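Inactive glucansucrase (Lactobacillus reuteri, PDB 5JBD) belongs to glycosyl hydrolase family 70, a group of large multidomain proteins built round a TIM barrel, and carries a bound calcium ion. Local coordinates at residues I569-N574 against P607-Y612. Residues are numbered along the deposited sequence; the frame is centred on the assembly and turned at random.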
loop_
_atom_site.group_PDB
_atom_site.type_symbol
_atom_site.label_atom_id
_atom_site.label_comp_id
_atom_site.label_asym_id
_atom_site.label_seq_id
_atom_site.Cartn_x
_atom_site.Cartn_y
_atom_site.Cartn_z
ATOM N N ILE A 569 -21.596 -9.391 27.894
ATOM C CA ILE A 569 -21.140 -8.005 28.022
ATOM C C ILE A 569 -22.353 -7.129 28.307
ATOM O O ILE A 569 -23.371 -7.264 27.643
ATOM C CB ILE A 569 -20.466 -7.480 26.732
ATOM C CG1 ILE A 569 -19.272 -8.363 26.339
ATOM C CG2 ILE A 569 -20.029 -6.021 26.909
ATOM C CD1 ILE A 569 -18.622 -7.977 25.025
ATOM N N ASP A 570 -22.217 -6.214 29.266
ATOM C CA ASP A 570 -23.233 -5.198 29.555
ATOM C C ASP A 570 -22.513 -3.868 29.799
ATOM O O ASP A 570 -21.308 -3.846 30.078
ATOM C CB ASP A 570 -24.080 -5.613 30.770
ATOM C CG ASP A 570 -25.516 -5.038 30.751
ATOM O OD1 ASP A 570 -25.806 -4.080 30.002
ATOM O OD2 ASP A 570 -26.358 -5.545 31.528
ATOM N N THR A 571 -23.247 -2.765 29.673
ATOM C CA THR A 571 -22.677 -1.422 29.823
ATOM C C THR A 571 -22.893 -0.902 31.256
ATOM O O THR A 571 -23.961 -1.111 31.837
ATOM C CB THR A 571 -23.279 -0.455 28.778
ATOM O OG1 THR A 571 -23.105 -1.006 27.461
ATOM C CG2 THR A 571 -22.622 0.894 28.826
ATOM N N THR A 572 -21.875 -0.215 31.793
ATOM C CA THR A 572 -21.937 0.472 33.103
ATOM C C THR A 572 -21.633 1.954 32.906
ATOM O O THR A 572 -21.219 2.367 31.822
ATOM C CB THR A 572 -20.899 -0.088 34.104
ATOM O OG1 THR A 572 -19.579 0.229 33.642
ATOM C CG2 THR A 572 -21.049 -1.594 34.270
ATOM N N GLU A 573 -21.809 2.763 33.959
ATOM C CA GLU A 573 -21.538 4.208 33.845
ATOM C C GLU A 573 -20.095 4.503 33.414
ATOM O O GLU A 573 -19.864 5.438 32.641
ATOM C CB GLU A 573 -21.872 4.960 35.154
ATOM C CG GLU A 573 -23.362 4.998 35.521
ATOM C CD GLU A 573 -24.282 5.641 34.481
ATOM O OE1 GLU A 573 -23.846 6.536 33.712
ATOM O OE2 GLU A 573 -25.474 5.255 34.447
ATOM N N ASN A 574 -19.145 3.698 33.892
ATOM C CA ASN A 574 -17.712 3.884 33.583
ATOM C C ASN A 574 -17.169 3.077 32.398
ATOM O O ASN A 574 -16.174 3.491 31.790
ATOM C CB ASN A 574 -16.857 3.598 34.824
ATOM C CG ASN A 574 -17.096 4.600 35.935
ATOM O OD1 ASN A 574 -17.467 5.759 35.693
ATOM N ND2 ASN A 574 -16.890 4.156 37.168
ATOM N N PRO A 607 -15.672 5.874 27.948
ATOM C CA PRO A 607 -14.704 5.656 26.871
ATOM C C PRO A 607 -15.009 4.473 25.932
ATOM O O PRO A 607 -14.566 4.493 24.779
ATOM C CB PRO A 607 -13.380 5.424 27.632
ATOM C CG PRO A 607 -13.577 6.103 28.950
ATOM C CD PRO A 607 -15.019 5.838 29.271
ATOM N N TYR A 608 -15.757 3.489 26.435
ATOM C CA TYR A 608 -16.078 2.264 25.722
ATOM C C TYR A 608 -17.395 2.349 24.934
ATOM O O TYR A 608 -17.477 1.790 23.845
ATOM C CB TYR A 608 -16.152 1.095 26.718
ATOM C CG TYR A 608 -14.844 0.876 27.460
ATOM C CD1 TYR A 608 -13.869 0.037 26.942
ATOM C CD2 TYR A 608 -14.564 1.542 28.670
ATOM C CE1 TYR A 608 -12.655 -0.158 27.597
ATOM C CE2 TYR A 608 -13.348 1.355 29.330
ATOM C CZ TYR A 608 -12.400 0.505 28.779
ATOM O OH TYR A 608 -11.200 0.298 29.401
ATOM N N VAL A 609 -18.394 3.053 25.480
ATOM C CA VAL A 609 -19.765 3.092 24.931
ATOM C C VAL A 609 -20.322 4.528 24.919
ATOM O O VAL A 609 -20.246 5.248 25.929
ATOM C CB VAL A 609 -20.722 2.181 25.742
ATOM C CG1 VAL A 609 -22.145 2.204 25.167
ATOM C CG2 VAL A 609 -20.191 0.756 25.815
ATOM N N SER A 610 -20.835 4.937 23.756
ATOM C CA SER A 610 -21.599 6.162 23.575
ATOM C C SER A 610 -22.939 5.771 22.957
ATOM O O SER A 610 -23.089 5.735 21.721
ATOM C CB SER A 610 -20.834 7.117 22.673
ATOM O OG SER A 610 -21.506 8.356 22.556
ATOM N N GLY A 611 -23.893 5.479 23.830
ATOM C CA GLY A 611 -25.127 4.777 23.472
ATOM C C GLY A 611 -25.304 3.572 24.386
ATOM O O GLY A 611 -25.339 3.728 25.611
ATOM N N TYR A 612 -25.371 2.377 23.807
ATOM C CA TYR A 612 -25.504 1.150 24.601
ATOM C C TYR A 612 -24.859 -0.030 23.907
ATOM O O TYR A 612 -24.891 -0.117 22.672
ATOM C CB TYR A 612 -26.979 0.833 24.862
ATOM C CG TYR A 612 -27.194 -0.401 25.745
ATOM C CD1 TYR A 612 -26.989 -0.345 27.126
ATOM C CD2 TYR A 612 -27.561 -1.637 25.184
ATOM C CE1 TYR A 612 -27.156 -1.470 27.927
ATOM C CE2 TYR A 612 -27.732 -2.764 25.976
ATOM C CZ TYR A 612 -27.538 -2.677 27.347
ATOM O OH TYR A 612 -27.719 -3.800 28.133
#
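Tyr-612 reaches its phenol toward Asp-570, where OH lies 2.7 Å from OD1, a weak hydrogen bond despite the short separation. Ring and carboxylate planes stand 90° apart. With CG of Tyr-612 anti to its backbone N (chi1 -177°), the ring extends past Thr-571 to the acid. The same OD1 accepts the backbone N-H of Thr-571 at 2.9 Å, on its anti side and 27° out of the carboxylate plane; OD2 is bonded by Asn-567, Ser-583 and Asn-585, and this buried carboxylate is therefore held at both oxygens. Thr-571 meets Val-609 tip to tip: CG2 approaches CB at 3.8 Å, and OG1 lies equally near CG2 of the valine. The hydroxyl's polar partner is the carbonyl of Leu-613, while Thr-571 CB passes obliquely 4.1 Å from CD1 of the Tyr-612 ring. Farther along, the carbonyl O of Asn-574 sits 3.6 Å from CD of Pro-607 and at the edge of the Tyr-608 ring, near its plane. The end of strand 564-571 and the connection after it pack against the start of strand 612-618 and the loop before it; the strands are antiparallel neighbours in a β-sheet separate from the parallel TIM-barrel sheet.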